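Side-chain contacts in O-methyltransferase family 2 (Planctopirus limnophila, PDB 5I2H), which probably transfers a methyl group from S-adenosyl-L-methionine to a hydroxyl oxygen of its substrate, and binds the flavone apigenin in the crystal: residues V69-T72 with G73-M77; D89-P92 with L93-N96. All coordinates share one frame; numbering follows the deposited sequence.

Interaction 1: V69-T72 with G73-M77; sequences VLVT and GLCAM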
loop_
_atom_site.group_PDB
_atom_site.type_symbol
_atom_site.label_atom_id
_atom_site.label_comp_id
_atom_site.label_asym_id
_atom_site.label_seq_id
_atom_site.Cartn_x
_atom_site.Cartn_y
_atom_site.Cartn_z
ATOM N N VAL A 69 9.258 -13.433 -7.555
ATOM C CA VAL A 69 8.772 -12.259 -6.828
ATOM C C VAL A 69 7.256 -12.112 -7.011
ATOM O O VAL A 69 6.556 -11.670 -6.093
ATOM C CB VAL A 69 9.511 -10.950 -7.198
ATOM C CG1 VAL A 69 11.030 -11.121 -7.044
ATOM C CG2 VAL A 69 9.192 -10.456 -8.579
ATOM N N LEU A 70 6.732 -12.493 -8.180
ATOM C CA LEU A 70 5.296 -12.422 -8.434
ATOM C C LEU A 70 4.556 -13.417 -7.554
ATOM O O LEU A 70 3.560 -13.067 -6.902
ATOM C CB LEU A 70 5.027 -12.685 -9.924
ATOM C CG LEU A 70 3.545 -12.667 -10.310
ATOM C CD1 LEU A 70 3.298 -12.004 -11.669
ATOM C CD2 LEU A 70 3.032 -14.074 -10.371
ATOM N N VAL A 71 5.045 -14.660 -7.506
ATOM C CA VAL A 71 4.374 -15.684 -6.711
ATOM C C VAL A 71 4.455 -15.350 -5.232
ATOM O O VAL A 71 3.462 -15.485 -4.494
ATOM C CB VAL A 71 4.959 -17.077 -7.013
ATOM C CG1 VAL A 71 4.522 -18.096 -5.933
ATOM C CG2 VAL A 71 4.522 -17.533 -8.403
ATOM N N THR A 72 5.636 -14.934 -4.762
ATOM C CA THR A 72 5.772 -14.558 -3.360
ATOM C C THR A 72 4.832 -13.414 -2.994
ATOM O O THR A 72 4.174 -13.450 -1.942
ATOM C CB THR A 72 7.234 -14.199 -3.064
ATOM O OG1 THR A 72 8.009 -15.396 -3.190
ATOM C CG2 THR A 72 7.428 -13.603 -1.664
ATOM N N GLY A 73 4.733 -12.397 -3.850
ATOM C CA GLY A 73 3.824 -11.290 -3.549
ATOM C C GLY A 73 2.371 -11.735 -3.457
ATOM O O GLY A 73 1.626 -11.350 -2.535
ATOM N N LEU A 74 1.941 -12.557 -4.412
ATOM C CA LEU A 74 0.546 -12.969 -4.409
ATOM C C LEU A 74 0.263 -13.962 -3.287
ATOM O O LEU A 74 -0.830 -13.934 -2.716
ATOM C CB LEU A 74 0.149 -13.562 -5.777
ATOM C CG LEU A 74 0.257 -12.569 -6.946
ATOM C CD1 LEU A 74 0.053 -13.281 -8.297
ATOM C CD2 LEU A 74 -0.699 -11.376 -6.777
ATOM N N CYS A 75 1.231 -14.826 -2.939
ATOM C CA CYS A 75 1.060 -15.665 -1.761
ATOM C C CYS A 75 0.908 -14.818 -0.509
ATOM O O CYS A 75 0.060 -15.108 0.355
ATOM C CB CYS A 75 2.263 -16.601 -1.593
ATOM S SG CYS A 75 2.291 -18.020 -2.752
ATOM N N ALA A 76 1.737 -13.761 -0.388
ATOM C CA ALA A 76 1.720 -12.947 0.811
ATOM C C ALA A 76 0.403 -12.193 0.962
ATOM O O ALA A 76 0.009 -11.888 2.094
ATOM C CB ALA A 76 2.898 -11.968 0.801
HETATM N N MSE A 77 -0.281 -11.905 -0.151
HETATM C CA MSE A 77 -1.586 -11.240 -0.146
HETATM C C MSE A 77 -2.729 -12.255 0.012
HETATM O O MSE A 77 -3.898 -11.900 -0.124
HETATM C CB MSE A 77 -1.776 -10.443 -1.435
HETATM C CG MSE A 77 -0.994 -9.127 -1.454
HETATM SE SE MSE A 77 -1.348 -8.079 -3.099
HETATM C CE MSE A 77 0.346 -8.406 -3.931
#
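Leu70 and Leu74 sit one turn apart on the helix 64-76, in the winged-helix-like dimerisation domain of this O-methyltransferase, and meet methyl to methyl: CD2 of Leu70 lies 3.7 Å from CD1 of Leu74. With CG anti to the backbone N (chi1 179°) and therefore beside its own carbonyl carbon, Leu70 holds CD2 on the side of Leu74. Leu74 crosses it at a slant, its CG resting 3.3 Å from Leu70 O.

A second i to i+4 pair joins Val71 and Cys75, where CG1 of Val71 comes within 3.9 Å of SG of Cys75. Ser36 of the helix 26-39 touches both leucines, and Lys82 of the strand 80-82 packs on both Val71 and Cys75.

Beneath the side chains run four successive helical bonds, from Gly73 N to Val69 O through to Ala76 N to Thr72 O. The one from Cys75 N to Val71 O is 2.8 Å long and bends little, at 165°. Gly73 has only its backbone to offer.

Thr72 turns its hydroxyl back beside its own backbone N, chi1 -67°. From there OG1 has two carbonyl acceptors, Leu308 O and, one turn earlier in the same helix, Gln68 O, which must share its single proton, while CG2 is left 3.7 Å from Gly73 N.

Interaction 2: D89-P92 with L93-N96; sequences DLTP and LARN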
loop_
_atom_site.group_PDB
_atom_site.type_symbol
_atom_site.label_atom_id
_atom_site.label_comp_id
_atom_site.label_asym_id
_atom_site.label_seq_id
_atom_site.Cartn_x
_atom_site.Cartn_y
_atom_site.Cartn_z
ATOM N N ASP A 89 -1.270 -22.885 -6.294
ATOM C CA ASP A 89 -2.710 -22.877 -6.561
ATOM C C ASP A 89 -3.356 -21.565 -6.115
ATOM O O ASP A 89 -2.797 -20.813 -5.321
ATOM C CB ASP A 89 -3.398 -24.049 -5.854
ATOM C CG ASP A 89 -4.755 -24.397 -6.450
ATOM O OD1 ASP A 89 -5.158 -23.814 -7.499
ATOM O OD2 ASP A 89 -5.413 -25.273 -5.859
ATOM N N LEU A 90 -4.572 -21.312 -6.607
ATOM C CA LEU A 90 -5.350 -20.193 -6.083
ATOM C C LEU A 90 -5.891 -20.524 -4.702
ATOM O O LEU A 90 -6.200 -21.678 -4.402
ATOM C CB LEU A 90 -6.532 -19.863 -6.999
ATOM C CG LEU A 90 -6.218 -19.506 -8.440
ATOM C CD1 LEU A 90 -7.527 -19.135 -9.180
ATOM C CD2 LEU A 90 -5.204 -18.352 -8.481
ATOM N N THR A 91 -6.027 -19.486 -3.858
ATOM C CA THR A 91 -6.881 -19.576 -2.687
ATOM C C THR A 91 -8.327 -19.290 -3.091
ATOM O O THR A 91 -8.586 -18.711 -4.149
ATOM C CB THR A 91 -6.465 -18.567 -1.622
ATOM O OG1 THR A 91 -6.666 -17.275 -2.182
ATOM C CG2 THR A 91 -4.977 -18.726 -1.241
ATOM N N PRO A 92 -9.284 -19.664 -2.250
ATOM C CA PRO A 92 -10.677 -19.324 -2.561
ATOM C C PRO A 92 -10.882 -17.842 -2.781
ATOM O O PRO A 92 -11.651 -17.455 -3.665
ATOM C CB PRO A 92 -11.445 -19.837 -1.331
ATOM C CG PRO A 92 -10.611 -20.985 -0.838
ATOM C CD PRO A 92 -9.175 -20.598 -1.113
ATOM N N LEU A 93 -10.183 -17.001 -2.018
ATOM C CA LEU A 93 -10.328 -15.564 -2.188
ATOM C C LEU A 93 -10.001 -15.137 -3.622
ATOM O O LEU A 93 -10.762 -14.385 -4.234
ATOM C CB LEU A 93 -9.443 -14.847 -1.176
ATOM C CG LEU A 93 -9.483 -13.332 -1.136
ATOM C CD1 LEU A 93 -10.825 -12.913 -0.553
ATOM C CD2 LEU A 93 -8.300 -12.794 -0.297
ATOM N N ALA A 94 -8.899 -15.648 -4.191
ATOM C CA ALA A 94 -8.544 -15.324 -5.578
ATOM C C ALA A 94 -9.502 -15.999 -6.550
ATOM O O ALA A 94 -9.905 -15.405 -7.560
ATOM C CB ALA A 94 -7.102 -15.766 -5.901
ATOM N N ARG A 95 -9.876 -17.248 -6.264
ATOM C CA ARG A 95 -10.732 -17.973 -7.197
ATOM C C ARG A 95 -12.091 -17.286 -7.338
ATOM O O ARG A 95 -12.669 -17.231 -8.441
ATOM C CB ARG A 95 -10.881 -19.423 -6.744
ATOM C CG ARG A 95 -11.421 -20.353 -7.851
ATOM C CD ARG A 95 -11.486 -21.825 -7.451
ATOM N NE ARG A 95 -10.271 -22.334 -6.785
ATOM C CZ ARG A 95 -9.218 -22.903 -7.389
ATOM N NH1 ARG A 95 -9.141 -22.977 -8.711
ATOM N NH2 ARG A 95 -8.196 -23.347 -6.643
ATOM N N ASN A 96 -12.617 -16.754 -6.233
ATOM C CA ASN A 96 -13.935 -16.128 -6.258
ATOM C C ASN A 96 -13.900 -14.703 -6.778
ATOM O O ASN A 96 -14.908 -14.220 -7.305
ATOM C CB ASN A 96 -14.548 -16.136 -4.854
ATOM C CG ASN A 96 -14.831 -17.545 -4.377
ATOM O OD1 ASN A 96 -15.115 -18.408 -5.191
ATOM N ND2 ASN A 96 -14.728 -17.788 -3.073
HETATM O O HOH W 1 -6.632 -24.451 -9.594
#
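Asp89 and Arg95 form a salt bridge across the junction between the strand 88-90 and the helix 92-97, within the small winged-helix-like dimerisation domain. Arg95 NH2 reaches Asp89 OD1 at 3.2 Å, approaching from above the carboxylate, and the two flat groups are turned 65° apart. One water spans the same pair, donating to Asp89 OD1 at 2.6 Å and accepting from Arg95 NH1. The arginine chain leaves extended and bends at chi3 (-46°), which swings the guanidinium back over Leu90.

Apolar contacts lie beside the charges. Leu90 CB sits 3.9 Å above one face of the guanidinium, toward its rim, and Leu90 CD2 meets Ala94 CB at 4.1 Å. Phe43 and Leu46 of the helix 42-48 pack on Leu90.

The remaining bonds start the helix. Thr91 is its N-cap: OG1 takes a weak bond from Ala94 N at 3.4 Å, and it also bonds to Gln78 O. Thr91 O receives Arg95 N at 2.9 Å, and Pro92 O receives Asn96 N at 2.8 Å. Asn96 ND2 turns to Thr15 OG1 of the second subunit.

With an alanine here in place of Arg95, the Asp89 carboxylate is likely to lose its charged mate, the water its NH1 partner, and Leu90 CB the flat group lying over it. Three donors converge on Asp89 OD1, namely the arginine, the water and, weakly, Leu90 N, which would probably stabilise its negative charge and steady the carboxylate beside the helix start.

From the N terminus, the chain first meets interaction 1, in the second half of the helix 64-76, then passes through the strand 80-82 and enters interaction 2 on the strand 88-90. The two run in series, neither nesting nor crossing, and each closes just a turn or so of chain. Their centres lie 13 Å apart, and the antiparallel strand pair links them: Leu80 touches Leu74 and Cys75 of the first contact and Leu90 of the second. Interaction 1 joins this pair to the helices 26-39 and 312-324, whereas interaction 2 connects it to the helix 42-48. Both also meet the second subunit, through Met77 on its Leu23 and Asn96 on its Pro14.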